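Beta-glucosidase (PDB 5M6G) probably hydrolyses terminal, non-reducing beta-D-glucosyl residues of its substrates, releasing beta-D-glucose, as a member of glycosyl hydrolase family 3. Local coordinates at residues 130-135 / 447-452; 165-170 / 393-398; 174-179 / 225-230. All coordinates share one frame; numbering follows the deposited sequence.

In the fold
The centres of the three contacts lie about 14 Å from one another, at the corners of a nearly equilateral triangle. Contacts 1 and 3 both reach the sorbitol in the pocket, the first through Trp448 and the second through Phe178; they meet where Ser177 OG lies 2.8 Å from Ala130 O, a probable hydrogen bond. Contact 2 sits farther out, beside a magnesium ion bound by Glu167, and its helix backs onto the other two: His134 CD2 is 3.3 Å from Glu168 O, and Val169 CG1 is 3.3 Å from Ile174 O. Helix 155-170 of contact 2 leads directly to strand 176-177 of contact 3. Contact 1 brings together the N-terminal, TIM-barrel-like domain and the C-terminal domain of the enzyme.

Contact 1: 130-135 / 447-452; sequences AVHGHN and GWTISW. With SOR (sorbitol), chain L.
His132 NE2 donates to the carbonyl O of Trp448 over 2.7 Å, with an angle of 153° at the hydrogen. The oxygen lies in the plane of the imidazole, but the nitrogen stands 49° out of the carbonyl plane, so the ring comes at this peptide from above. ND1 is engaged by the carbonyl O of Tyr143 and the ring stacks on His145, which together fix its rotation. With a carbonyl facing each nitrogen, the ring may well be positively charged. Thr449 OG1, itself bonded to Gly446 O, lies 3.2 Å from His132 CE1 at the edge of the ring. The main chain adds a second link, Ile450 N to Asn135 O at 2.7 Å. Asparagine suits this corner because its amide works in two directions. Its chi1 of 44° folds the side chain back over its own loop, where OD1 accepts from Val131 N at 2.8 Å and more weakly from His132 N; ND2 gives its hydrogen to a water that in turn donates to Ser451 O. These loops belong to the two domains of the family 3 fold, 130-135 following strand 125-128 of the TIM-barrel-like domain and 447-452 coming from the C-terminal domain. Trp448 carries the junction into the pocket that holds sorbitol. Its CB packs on Val131 CG2 at 3.8 Å, while the far rim of the indole points its edge at the ligand, CH2 being 3.5 Å from sorbitol C4. Glu195 accepts from NE1 of that indole, and Trp452 CD1 rests over one of its faces.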
ATOM      1  N   ALA A 130      -2.829  -4.694   3.647  1.00 10.93           N
ATOM      2  CA  ALA A 130      -3.950  -4.635   2.717  1.00 13.34           C
ATOM      3  C   ALA A 130      -3.865  -3.259   2.066  1.00 11.76           C
ATOM      4  O   ALA A 130      -4.563  -2.324   2.458  1.00 12.42           O
ATOM      5  CB  ALA A 130      -5.300  -4.870   3.419  1.00 10.35           C
ATOM      6  N   VAL A 131      -2.979  -3.142   1.064  1.00 11.03           N
ATOM      7  CA  VAL A 131      -2.604  -1.843   0.499  1.00 12.12           C
ATOM      8  C   VAL A 131      -3.247  -1.545  -0.860  1.00 15.29           C
ATOM      9  O   VAL A 131      -3.143  -0.404  -1.341  1.00 14.54           O
ATOM     10  CB  VAL A 131      -1.069  -1.714   0.387  1.00 13.81           C
ATOM     11  CG1 VAL A 131      -0.444  -1.787   1.760  1.00 13.30           C
ATOM     12  CG2 VAL A 131      -0.504  -2.812  -0.511  1.00 14.89           C
ATOM     13  N   HIS A 132      -3.879  -2.529  -1.510  1.00 14.15           N
ATOM     14  CA  HIS A 132      -4.731  -2.230  -2.663  1.00 14.41           C
ATOM     15  C   HIS A 132      -5.768  -3.355  -2.721  1.00 17.88           C
ATOM     16  O   HIS A 132      -5.836  -4.166  -3.644  1.00 12.29           O
ATOM     17  CB  HIS A 132      -3.965  -2.044  -3.980  1.00 12.25           C
ATOM     18  CG  HIS A 132      -3.149  -3.226  -4.430  1.00 14.88           C
ATOM     19  ND1 HIS A 132      -2.994  -3.547  -5.766  1.00 12.83           N
ATOM     20  CD2 HIS A 132      -2.409  -4.125  -3.742  1.00 13.24           C
ATOM     21  CE1 HIS A 132      -2.193  -4.591  -5.878  1.00  9.28           C
ATOM     22  NE2 HIS A 132      -1.834  -4.970  -4.662  1.00 12.58           N
ATOM     23  N   GLY A 133      -6.619  -3.369  -1.697  1.00 13.05           N
ATOM     24  CA  GLY A 133      -7.423  -4.531  -1.381  1.00 11.53           C
ATOM     25  C   GLY A 133      -6.710  -5.402  -0.365  1.00 14.29           C
ATOM     26  O   GLY A 133      -5.608  -5.101   0.098  1.00 11.16           O
ATOM     27  N   HIS A 134      -7.369  -6.508  -0.001  1.00 12.69           N
ATOM     28  CA  HIS A 134      -6.793  -7.506   0.906  1.00 13.35           C
ATOM     29  C   HIS A 134      -5.855  -8.410   0.095  1.00 13.43           C
ATOM     30  O   HIS A 134      -6.115  -9.589  -0.153  1.00 12.98           O
ATOM     31  CB  HIS A 134      -7.915  -8.277   1.595  1.00 13.46           C
ATOM     32  CG  HIS A 134      -7.496  -8.999   2.836  1.00 10.30           C
ATOM     33  ND1 HIS A 134      -6.186  -9.064   3.250  1.00 13.04           N
ATOM     34  CD2 HIS A 134      -8.215  -9.701   3.743  1.00 11.12           C
ATOM     35  CE1 HIS A 134      -6.117  -9.762   4.372  1.00 11.62           C
ATOM     36  NE2 HIS A 134      -7.336 -10.161   4.692  1.00 12.39           N
ATOM     37  N   ASN A 135      -4.723  -7.822  -0.324  1.00 12.95           N
ATOM     38  CA  ASN A 135      -3.950  -8.337  -1.453  1.00 14.02           C
ATOM     39  C   ASN A 135      -3.175  -9.622  -1.173  1.00 15.60           C
ATOM     40  O   ASN A 135      -2.708 -10.246  -2.130  1.00 15.01           O
ATOM     41  CB  ASN A 135      -2.981  -7.265  -1.958  1.00 10.94           C
ATOM     42  CG  ASN A 135      -2.261  -6.537  -0.824  1.00 12.42           C
ATOM     43  OD1 ASN A 135      -2.671  -5.453  -0.422  1.00 12.73           O
ATOM     44  ND2 ASN A 135      -1.189  -7.134  -0.310  1.00 11.83           N
ATOM     45  N   GLY A 447       3.357  -5.164  -7.543  1.00 10.53           N
ATOM     46  CA  GLY A 447       3.805  -5.642  -6.246  1.00 14.15           C
ATOM     47  C   GLY A 447       2.679  -5.766  -5.240  1.00 12.16           C
ATOM     48  O   GLY A 447       1.574  -5.251  -5.413  1.00 12.02           O
ATOM     49  N   TRP A 448       2.981  -6.479  -4.151  1.00 10.03           N
ATOM     50  CA  TRP A 448       2.032  -6.661  -3.054  1.00  9.44           C
ATOM     51  C   TRP A 448       0.736  -7.291  -3.562  1.00 13.73           C
ATOM     52  O   TRP A 448      -0.363  -6.799  -3.314  1.00 12.16           O
ATOM     53  CB  TRP A 448       1.742  -5.331  -2.355  1.00 11.27           C
ATOM     54  CG  TRP A 448       2.916  -4.702  -1.654  1.00 14.63           C
ATOM     55  CD1 TRP A 448       3.657  -3.635  -2.084  1.00 13.89           C
ATOM     56  CD2 TRP A 448       3.457  -5.078  -0.384  1.00 12.32           C
ATOM     57  NE1 TRP A 448       4.639  -3.337  -1.166  1.00 14.66           N
ATOM     58  CE2 TRP A 448       4.536  -4.207  -0.110  1.00 15.84           C
ATOM     59  CE3 TRP A 448       3.141  -6.076   0.549  1.00 16.46           C
ATOM     60  CZ2 TRP A 448       5.300  -4.301   1.058  1.00 16.66           C
ATOM     61  CZ3 TRP A 448       3.899  -6.165   1.712  1.00 21.55           C
ATOM     62  CH2 TRP A 448       4.965  -5.283   1.952  1.00 20.18           C
ATOM     63  N   THR A 449       0.871  -8.360  -4.336  1.00 12.10           N
ATOM     64  CA  THR A 449      -0.298  -9.057  -4.859  1.00 11.35           C
ATOM     65  C   THR A 449      -0.042 -10.544  -4.665  1.00 13.22           C
ATOM     66  O   THR A 449       0.808 -11.119  -5.352  1.00 12.47           O
ATOM     67  CB  THR A 449      -0.556  -8.710  -6.325  1.00 13.04           C
ATOM     68  OG1 THR A 449      -0.597  -7.278  -6.487  1.00 12.87           O
ATOM     69  CG2 THR A 449      -1.892  -9.303  -6.768  1.00 13.34           C
ATOM     70  N   ILE A 450      -0.763 -11.142  -3.712  1.00 12.65           N
ATOM     71  CA  ILE A 450      -0.537 -12.489  -3.197  1.00 13.49           C
ATOM     72  C   ILE A 450       0.820 -12.578  -2.519  1.00 16.80           C
ATOM     73  O   ILE A 450       0.895 -12.699  -1.293  1.00 17.34           O
ATOM     74  CB  ILE A 450      -0.660 -13.573  -4.280  1.00 15.32           C
ATOM     75  CG1 ILE A 450      -1.975 -13.417  -5.035  1.00 13.53           C
ATOM     76  CG2 ILE A 450      -0.582 -14.947  -3.615  1.00 13.41           C
ATOM     77  CD1 ILE A 450      -3.184 -13.390  -4.142  1.00 12.13           C
ATOM     78  N   SER A 451       1.894 -12.543  -3.306  1.00 14.03           N
ATOM     79  CA  SER A 451       3.248 -12.497  -2.772  1.00 15.64           C
ATOM     80  C   SER A 451       3.659 -11.059  -2.458  1.00 15.17           C
ATOM     81  O   SER A 451       2.947 -10.101  -2.756  1.00 14.02           O
ATOM     82  CB  SER A 451       4.237 -13.105  -3.760  1.00 15.48           C
ATOM     83  OG  SER A 451       4.345 -12.275  -4.900  1.00 14.38           O
ATOM     84  N   TRP A 452       4.840 -10.923  -1.849  1.00 11.62           N
ATOM     85  CA  TRP A 452       5.378  -9.609  -1.494  1.00 14.91           C
ATOM     86  C   TRP A 452       5.795  -8.821  -2.735  1.00 13.93           C
ATOM     87  O   TRP A 452       5.344  -7.690  -2.959  1.00 16.63           O
ATOM     88  CB  TRP A 452       6.571  -9.801  -0.550  1.00 12.20           C
ATOM     89  CG  TRP A 452       7.362  -8.569  -0.260  1.00 16.32           C
ATOM     90  CD1 TRP A 452       6.881  -7.321   0.013  1.00 14.41           C
ATOM     91  CD2 TRP A 452       8.791  -8.467  -0.219  1.00 15.84           C
ATOM     92  NE1 TRP A 452       7.926  -6.450   0.230  1.00 17.52           N
ATOM     93  CE2 TRP A 452       9.107  -7.130   0.092  1.00 15.56           C
ATOM     94  CE3 TRP A 452       9.834  -9.382  -0.414  1.00 17.43           C
ATOM     95  CZ2 TRP A 452      10.424  -6.681   0.216  1.00 18.62           C
ATOM     96  CZ3 TRP A 452      11.141  -8.934  -0.286  1.00 17.64           C
ATOM     97  CH2 TRP A 452      11.422  -7.597   0.024  1.00 15.55           C
TER
HETATM   98  C1  SOR L 711       5.779  -1.431   4.883  1.00 25.88           C
HETATM   99  C2  SOR L 711       5.109  -2.777   5.099  1.00 38.96           C
HETATM  100  C3  SOR L 711       6.167  -3.793   5.520  1.00 43.25           C
HETATM  101  C4  SOR L 711       5.635  -5.219   5.408  1.00 31.59           C
HETATM  102  C5  SOR L 711       6.747  -6.263   5.265  1.00 40.79           C
HETATM  103  C6  SOR L 711       6.112  -7.571   4.804  1.00 25.74           C
HETATM  104  O1  SOR L 711       5.016  -0.633   4.011  1.00 22.27           O
HETATM  105  O2  SOR L 711       4.115  -2.660   6.102  1.00 26.60           O
HETATM  106  O3  SOR L 711       6.533  -3.525   6.849  1.00 35.74           O
HETATM  107  O4  SOR L 711       4.843  -5.523   6.538  1.00 40.21           O
HETATM  108  O5  SOR L 711       7.753  -5.851   4.347  1.00 37.75           O
HETATM  109  O6  SOR L 711       7.095  -8.439   4.277  1.00 35.41           O
HETATM  110  O   HOH W   1       0.584  -9.437  -1.166  1.00 14.58           O

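Contact 2: 165-170 / 393-398; sequences TAEEVA and LPTVGS. With MG (magnesium ion), chain E.
With CG anti to its carbonyl carbon (chi1 -59°) and an extended chain beyond (chi2 -160°), Glu168 carries its carboxylate off the helix to the backbone of Gly397. Gly397 N donates to OE2 over 3.1 Å, reaching that oxygen from above the carboxylate plane, and makes a weak second bond to OE1 at 3.4 Å. Alongside, Val396 lends apolar cover, its CG1 3.8 Å from Glu168 OE1. Thr395, whose OG1 bonds to Leu392 O, only brushes the neighbouring glutamate, OG1 lying 4.0 Å from Glu167 CB. Glu168 and Glu167 project from helix 155-170 of the barrel domain, and their partners form a type II beta turn, Thr395 to Ser398, ahead of helix 399-412. Glycine suits the third place of such a turn because phi is positive there (68°). Ser398 is the N-cap: its OG donates to Thr395 O at 2.9 Å and also takes a weak bond from His401 N. Ser398 N reaches the same carbonyl oxygen from the same face, so two donors hold it. The next helix also supplies His401, whose ND1 bonds to Glu168 OE2 and whose NE2 binds magnesium. Glu168, which is also bonded by Thr141, is thus a second-shell residue orienting a first-shell one. Glu167, extended in its turn, puts OE1 1.9 Å from the magnesium ion, and four waters complete the six ligands.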
ATOM      1  N   THR A 165     -12.267  -2.477   1.037  1.00 14.27           N
ATOM      2  CA  THR A 165     -11.101  -3.197   1.540  1.00 13.04           C
ATOM      3  C   THR A 165     -11.321  -3.632   2.983  1.00 10.51           C
ATOM      4  O   THR A 165     -11.062  -4.787   3.345  1.00 12.22           O
ATOM      5  CB  THR A 165      -9.854  -2.314   1.423  1.00 14.29           C
ATOM      6  OG1 THR A 165      -9.590  -2.053   0.038  1.00 13.86           O
ATOM      7  CG2 THR A 165      -8.651  -3.001   2.034  1.00 11.42           C
ATOM      8  N   ALA A 166     -11.827  -2.721   3.813  1.00 13.34           N
ATOM      9  CA  ALA A 166     -12.019  -3.038   5.225  1.00 13.08           C
ATOM     10  C   ALA A 166     -12.992  -4.203   5.397  1.00 13.19           C
ATOM     11  O   ALA A 166     -12.783  -5.075   6.248  1.00 12.22           O
ATOM     12  CB  ALA A 166     -12.507  -1.798   5.974  1.00 12.17           C
ATOM     13  N   GLU A 167     -14.047  -4.247   4.577  1.00 10.95           N
ATOM     14  CA  GLU A 167     -14.969  -5.376   4.643  1.00 15.43           C
ATOM     15  C   GLU A 167     -14.261  -6.686   4.348  1.00 14.59           C
ATOM     16  O   GLU A 167     -14.480  -7.685   5.048  1.00 11.82           O
ATOM     17  CB  GLU A 167     -16.125  -5.181   3.671  1.00 22.93           C
ATOM     18  CG  GLU A 167     -17.242  -4.325   4.203  1.00 23.76           C
ATOM     19  CD  GLU A 167     -18.409  -4.300   3.248  1.00 31.07           C
ATOM     20  OE1 GLU A 167     -18.162  -4.213   2.024  1.00 28.04           O
ATOM     21  OE2 GLU A 167     -19.559  -4.395   3.712  1.00 34.47           O
ATOM     22  N   GLU A 168     -13.405  -6.709   3.315  1.00 11.56           N
ATOM     23  CA  GLU A 168     -12.773  -7.970   2.940  1.00 14.06           C
ATOM     24  C   GLU A 168     -11.729  -8.387   3.964  1.00 13.91           C
ATOM     25  O   GLU A 168     -11.514  -9.588   4.174  1.00 13.73           O
ATOM     26  CB  GLU A 168     -12.179  -7.862   1.528  1.00 11.60           C
ATOM     27  CG  GLU A 168     -13.253  -7.516   0.514  1.00 12.82           C
ATOM     28  CD  GLU A 168     -12.872  -7.844  -0.922  1.00 18.06           C
ATOM     29  OE1 GLU A 168     -11.816  -8.468  -1.152  1.00 14.63           O
ATOM     30  OE2 GLU A 168     -13.651  -7.478  -1.815  1.00 14.62           O
ATOM     31  N   VAL A 169     -11.096  -7.413   4.619  1.00 13.32           N
ATOM     32  CA  VAL A 169     -10.145  -7.715   5.684  1.00 12.14           C
ATOM     33  C   VAL A 169     -10.886  -8.205   6.922  1.00 11.13           C
ATOM     34  O   VAL A 169     -10.513  -9.212   7.530  1.00 12.38           O
ATOM     35  CB  VAL A 169      -9.269  -6.479   5.981  1.00 12.04           C
ATOM     36  CG1 VAL A 169      -8.439  -6.680   7.265  1.00  9.48           C
ATOM     37  CG2 VAL A 169      -8.369  -6.186   4.791  1.00 12.47           C
ATOM     38  N   ALA A 170     -11.960  -7.513   7.297  1.00 11.12           N
ATOM     39  CA  ALA A 170     -12.693  -7.889   8.502  1.00 13.33           C
ATOM     40  C   ALA A 170     -13.320  -9.270   8.363  1.00 14.92           C
ATOM     41  O   ALA A 170     -13.516  -9.964   9.369  1.00 14.89           O
ATOM     42  CB  ALA A 170     -13.761  -6.842   8.820  1.00 13.03           C
ATOM     43  N   LEU A 393     -17.556 -12.793   4.715  1.00 16.87           N
ATOM     44  CA  LEU A 393     -16.823 -13.566   3.717  1.00 19.31           C
ATOM     45  C   LEU A 393     -17.449 -13.511   2.325  1.00 24.09           C
ATOM     46  O   LEU A 393     -16.685 -13.502   1.341  1.00 21.84           O
ATOM     47  CB  LEU A 393     -16.675 -15.018   4.192  1.00 19.39           C
ATOM     48  CG  LEU A 393     -15.639 -15.253   5.297  1.00 21.53           C
ATOM     49  CD1 LEU A 393     -15.788 -16.637   5.928  1.00 16.88           C
ATOM     50  CD2 LEU A 393     -14.219 -15.036   4.767  1.00 14.06           C
ATOM     51  N   PRO A 394     -18.778 -13.467   2.153  1.00 21.15           N
ATOM     52  CA  PRO A 394     -19.315 -13.347   0.783  1.00 21.77           C
ATOM     53  C   PRO A 394     -18.948 -12.048   0.082  1.00 21.85           C
ATOM     54  O   PRO A 394     -19.074 -11.977  -1.150  1.00 21.54           O
ATOM     55  CB  PRO A 394     -20.835 -13.464   0.986  1.00 20.30           C
ATOM     56  CG  PRO A 394     -20.982 -14.232   2.245  1.00 25.69           C
ATOM     57  CD  PRO A 394     -19.853 -13.753   3.120  1.00 19.57           C
ATOM     58  N   THR A 395     -18.497 -11.017   0.805  1.00 21.06           N
ATOM     59  CA  THR A 395     -18.111  -9.788   0.119  1.00 19.18           C
ATOM     60  C   THR A 395     -16.756  -9.896  -0.549  1.00 14.84           C
ATOM     61  O   THR A 395     -16.428  -9.040  -1.374  1.00 15.89           O
ATOM     62  CB  THR A 395     -18.080  -8.585   1.076  1.00 20.34           C
ATOM     63  OG1 THR A 395     -16.939  -8.676   1.939  1.00 16.10           O
ATOM     64  CG2 THR A 395     -19.348  -8.525   1.913  1.00 20.04           C
ATOM     65  N   VAL A 396     -15.962 -10.910  -0.201  1.00 16.85           N
ATOM     66  CA  VAL A 396     -14.570 -10.981  -0.639  1.00 18.94           C
ATOM     67  C   VAL A 396     -14.536 -11.307  -2.128  1.00 18.05           C
ATOM     68  O   VAL A 396     -14.963 -12.387  -2.551  1.00 14.41           O
ATOM     69  CB  VAL A 396     -13.787 -12.022   0.173  1.00 19.25           C
ATOM     70  CG1 VAL A 396     -12.351 -12.132  -0.361  1.00 15.43           C
ATOM     71  CG2 VAL A 396     -13.792 -11.667   1.672  1.00 14.96           C
ATOM     72  N   GLY A 397     -14.014 -10.376  -2.928  1.00 13.10           N
ATOM     73  CA  GLY A 397     -14.060 -10.543  -4.367  1.00 14.98           C
ATOM     74  C   GLY A 397     -15.442 -10.458  -4.973  1.00 17.12           C
ATOM     75  O   GLY A 397     -15.626 -10.851  -6.132  1.00 17.02           O
ATOM     76  N   SER A 398     -16.417  -9.938  -4.232  1.00 16.40           N
ATOM     77  CA  SER A 398     -17.793  -9.866  -4.699  1.00 22.11           C
ATOM     78  C   SER A 398     -17.910  -8.967  -5.929  1.00 19.26           C
ATOM     79  O   SER A 398     -17.065  -8.107  -6.187  1.00 16.53           O
ATOM     80  CB  SER A 398     -18.689  -9.321  -3.595  1.00 18.10           C
ATOM     81  OG  SER A 398     -18.280  -7.992  -3.277  1.00 18.81           O
TER
HETATM   82 MG    MG E 704     -19.143  -3.865   0.380  1.00 27.47          MG
HETATM   83  O   HOH W   2     -20.819  -2.716   1.459  1.00 30.47           O
HETATM   84  O   HOH W   3     -20.294  -5.407   0.157  1.00 25.61           O
HETATM   85  O   HOH W   4     -19.807  -2.793  -1.325  1.00 30.58           O
HETATM   86  O   HOH W   5     -18.080  -1.906   0.475  1.00 33.26           O

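Contact 3: 174-179 / 225-230; sequences IDWSFA and SVMATA. With MG (magnesium ion), chain F; SOR (sorbitol), chain L.
Trp176 and Met227 form the single parallel bridge by which strand 176-177 and the chain entering strand 229-233 lie side by side as neighbours in the family 3 barrel. Met227 N donates to Asp175 O at 2.8 Å and Ser177 N to Met227 O, so that Met227 is held at both its peptide groups. Packing is tightest on the indole. Met227 runs beside Trp176, and its chi3 of 69° bends the terminal methyl over the ring: CE stands 3.3 Å from the centroid of the five-membered ring, a CH-pi contact, with the sulfur farther off above the same face. Phe178 CE1 covers the opposite face toward the rim. At the edge, Trp176 NE1 donates to Thr229 OG1 at 2.7 Å, and the same hydroxyl gives its hydrogen to Ser177 O at 2.7 Å. A threonine is well placed here, because one OG1 serves both as acceptor and as donor between two groups of the other strand. The Asp175 end is wetter: OD1 binds a magnesium ion that also carries four waters and Gly173 O, and one of those waters donates to Ile174 O. The hydroxyl of Tyr108 and the backbone N of Tyr126 bond to the other oxygen, OD2. At the far end, Thr229 N meets Ala179 O over 2.7 Å, and Phe178 leaves its CB 3.7 Å from sorbitol O2.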
ATOM      1  N   ILE A 174      -8.813 -10.076  10.568  1.00 13.16           N
ATOM      2  CA  ILE A 174      -7.687  -9.166  10.736  1.00 13.75           C
ATOM      3  C   ILE A 174      -8.197  -7.757  11.003  1.00 13.58           C
ATOM      4  O   ILE A 174      -9.175  -7.300  10.399  1.00 13.73           O
ATOM      5  CB  ILE A 174      -6.785  -9.248   9.491  1.00 18.45           C
ATOM      6  CG1 ILE A 174      -6.170 -10.652   9.405  1.00 13.69           C
ATOM      7  CG2 ILE A 174      -5.716  -8.150   9.513  1.00 14.27           C
ATOM      8  CD1 ILE A 174      -5.360 -10.925   8.128  1.00 11.32           C
ATOM      9  N   ASP A 175      -7.547  -7.072  11.945  1.00 12.10           N
ATOM     10  CA  ASP A 175      -8.079  -5.866  12.552  1.00 10.28           C
ATOM     11  C   ASP A 175      -7.453  -4.592  12.034  1.00  9.84           C
ATOM     12  O   ASP A 175      -7.922  -3.512  12.394  1.00 12.52           O
ATOM     13  CB  ASP A 175      -7.852  -5.919  14.067  1.00 14.88           C
ATOM     14  CG  ASP A 175      -8.295  -7.227  14.645  1.00 17.26           C
ATOM     15  OD1 ASP A 175      -9.520  -7.453  14.632  1.00 16.19           O
ATOM     16  OD2 ASP A 175      -7.429  -8.030  15.046  1.00 13.98           O
ATOM     17  N   TRP A 176      -6.418  -4.694  11.212  1.00 11.76           N
ATOM     18  CA  TRP A 176      -5.445  -3.613  11.101  1.00 10.11           C
ATOM     19  C   TRP A 176      -4.701  -3.783   9.790  1.00 12.02           C
ATOM     20  O   TRP A 176      -4.075  -4.825   9.574  1.00 12.55           O
ATOM     21  CB  TRP A 176      -4.496  -3.681  12.312  1.00 10.69           C
ATOM     22  CG  TRP A 176      -3.378  -2.679  12.401  1.00 11.00           C
ATOM     23  CD1 TRP A 176      -3.165  -1.565  11.622  1.00 12.35           C
ATOM     24  CD2 TRP A 176      -2.297  -2.723  13.345  1.00 10.94           C
ATOM     25  NE1 TRP A 176      -2.015  -0.910  12.045  1.00 11.18           N
ATOM     26  CE2 TRP A 176      -1.463  -1.608  13.091  1.00 10.54           C
ATOM     27  CE3 TRP A 176      -1.956  -3.603  14.386  1.00 11.25           C
ATOM     28  CZ2 TRP A 176      -0.316  -1.347  13.847  1.00 13.11           C
ATOM     29  CZ3 TRP A 176      -0.815  -3.344  15.137  1.00 11.88           C
ATOM     30  CH2 TRP A 176      -0.009  -2.221  14.865  1.00 13.04           C
ATOM     31  N   SER A 177      -4.802  -2.793   8.906  1.00 10.62           N
ATOM     32  CA  SER A 177      -4.049  -2.790   7.661  1.00 11.86           C
ATOM     33  C   SER A 177      -2.943  -1.752   7.729  1.00 11.68           C
ATOM     34  O   SER A 177      -3.140  -0.657   8.265  1.00 13.05           O
ATOM     35  CB  SER A 177      -4.936  -2.492   6.450  1.00 12.91           C
ATOM     36  OG  SER A 177      -4.149  -2.457   5.267  1.00 11.22           O
ATOM     37  N   PHE A 178      -1.780  -2.100   7.178  1.00 11.46           N
ATOM     38  CA  PHE A 178      -0.655  -1.170   7.072  1.00 11.22           C
ATOM     39  C   PHE A 178      -0.856  -0.327   5.811  1.00 11.62           C
ATOM     40  O   PHE A 178      -0.148  -0.449   4.814  1.00 12.64           O
ATOM     41  CB  PHE A 178       0.662  -1.935   7.061  1.00 12.00           C
ATOM     42  CG  PHE A 178       0.820  -2.896   8.237  1.00 14.22           C
ATOM     43  CD1 PHE A 178       0.526  -2.492   9.530  1.00 12.06           C
ATOM     44  CD2 PHE A 178       1.259  -4.199   8.035  1.00 14.57           C
ATOM     45  CE1 PHE A 178       0.673  -3.375  10.608  1.00 14.04           C
ATOM     46  CE2 PHE A 178       1.410  -5.084   9.095  1.00 15.86           C
ATOM     47  CZ  PHE A 178       1.111  -4.674  10.389  1.00 13.64           C
ATOM     48  N   ALA A 179      -1.872   0.530   5.877  1.00 11.73           N
ATOM     49  CA  ALA A 179      -2.318   1.345   4.751  1.00 12.91           C
ATOM     50  C   ALA A 179      -3.128   2.515   5.301  1.00 11.66           C
ATOM     51  O   ALA A 179      -3.837   2.359   6.302  1.00 16.11           O
ATOM     52  CB  ALA A 179      -3.169   0.505   3.766  1.00  9.59           C
ATOM     53  N   SER A 225     -15.104  -1.996  10.609  1.00 17.63           N
ATOM     54  CA  SER A 225     -14.060  -1.035  10.941  1.00 18.56           C
ATOM     55  C   SER A 225     -12.721  -1.747  11.069  1.00 17.57           C
ATOM     56  O   SER A 225     -12.585  -2.708  11.829  1.00 16.95           O
ATOM     57  CB  SER A 225     -14.375  -0.288  12.237  1.00 16.44           C
ATOM     58  OG  SER A 225     -13.420   0.747  12.442  1.00 16.39           O
ATOM     59  N   VAL A 226     -11.731  -1.264  10.328  1.00 16.08           N
ATOM     60  CA  VAL A 226     -10.387  -1.821  10.326  1.00 11.63           C
ATOM     61  C   VAL A 226      -9.422  -0.669  10.581  1.00 14.08           C
ATOM     62  O   VAL A 226      -9.553   0.398   9.969  1.00 13.99           O
ATOM     63  CB  VAL A 226     -10.077  -2.525   8.990  1.00 17.23           C
ATOM     64  CG1 VAL A 226      -8.575  -2.693   8.792  1.00 14.42           C
ATOM     65  CG2 VAL A 226     -10.813  -3.870   8.909  1.00 12.51           C
ATOM     66  N   MET A 227      -8.480  -0.867  11.498  1.00 11.48           N
ATOM     67  CA  MET A 227      -7.565   0.221  11.817  1.00 11.46           C
ATOM     68  C   MET A 227      -6.646   0.491  10.636  1.00 13.60           C
ATOM     69  O   MET A 227      -6.131  -0.433  10.000  1.00 13.90           O
ATOM     70  CB  MET A 227      -6.746  -0.092  13.070  1.00  9.94           C
ATOM     71  CG  MET A 227      -5.832   1.060  13.475  1.00 13.38           C
ATOM     72  SD  MET A 227      -5.212   0.927  15.170  1.00 15.65           S
ATOM     73  CE  MET A 227      -4.106  -0.462  15.025  1.00 12.22           C
ATOM     74  N   ALA A 228      -6.468   1.769  10.325  1.00 12.88           N
ATOM     75  CA  ALA A 228      -5.592   2.201   9.246  1.00 11.51           C
ATOM     76  C   ALA A 228      -4.252   2.654   9.815  1.00 17.00           C
ATOM     77  O   ALA A 228      -4.119   2.930  11.019  1.00 11.76           O
ATOM     78  CB  ALA A 228      -6.237   3.330   8.434  1.00 12.08           C
ATOM     79  N   THR A 229      -3.250   2.723   8.929  1.00 12.70           N
ATOM     80  CA  THR A 229      -1.878   3.063   9.305  1.00 12.24           C
ATOM     81  C   THR A 229      -1.348   4.110   8.333  1.00 13.48           C
ATOM     82  O   THR A 229      -1.136   3.811   7.156  1.00 12.17           O
ATOM     83  CB  THR A 229      -0.973   1.830   9.277  1.00 11.07           C
ATOM     84  OG1 THR A 229      -1.606   0.736   9.965  1.00 12.94           O
ATOM     85  CG2 THR A 229       0.357   2.141   9.938  1.00 13.18           C
ATOM     86  N   ALA A 230      -1.105   5.325   8.811  1.00 12.14           N
ATOM     87  CA  ALA A 230      -0.391   6.296   7.988  1.00  9.62           C
ATOM     88  C   ALA A 230       1.088   5.919   7.976  1.00 12.71           C
ATOM     89  O   ALA A 230       1.713   5.818   9.037  1.00 12.88           O
ATOM     90  CB  ALA A 230      -0.601   7.717   8.507  1.00 13.93           C
TER
HETATM   91 MG    MG F 705     -11.152  -8.312  13.516  1.00 21.23          MG
HETATM   92  C1  SOR L 711       5.779  -1.431   4.883  1.00 25.88           C
HETATM   93  C2  SOR L 711       5.109  -2.777   5.099  1.00 38.96           C
HETATM   94  C3  SOR L 711       6.167  -3.793   5.520  1.00 43.25           C
HETATM   95  C4  SOR L 711       5.635  -5.219   5.408  1.00 31.59           C
HETATM   96  C5  SOR L 711       6.747  -6.263   5.265  1.00 40.79           C
HETATM   97  C6  SOR L 711       6.112  -7.571   4.804  1.00 25.74           C
HETATM   98  O1  SOR L 711       5.016  -0.633   4.011  1.00 22.27           O
HETATM   99  O2  SOR L 711       4.115  -2.660   6.102  1.00 26.60           O
HETATM  100  O3  SOR L 711       6.533  -3.525   6.849  1.00 35.74           O
HETATM  101  O4  SOR L 711       4.843  -5.523   6.538  1.00 40.21           O
HETATM  102  O5  SOR L 711       7.753  -5.851   4.347  1.00 37.75           O
HETATM  103  O6  SOR L 711       7.095  -8.439   4.277  1.00 35.41           O
HETATM  104  O   HOH W   6     -11.435  -6.934  11.905  1.00 15.20           O
HETATM  105  O   HOH W   7     -11.300  -9.419  15.394  1.00 20.70           O
HETATM  106  O   HOH W   8     -12.403  -7.164  14.607  1.00 20.53           O
HETATM  107  O   HOH W   9     -12.875  -9.248  12.969  1.00 24.75           O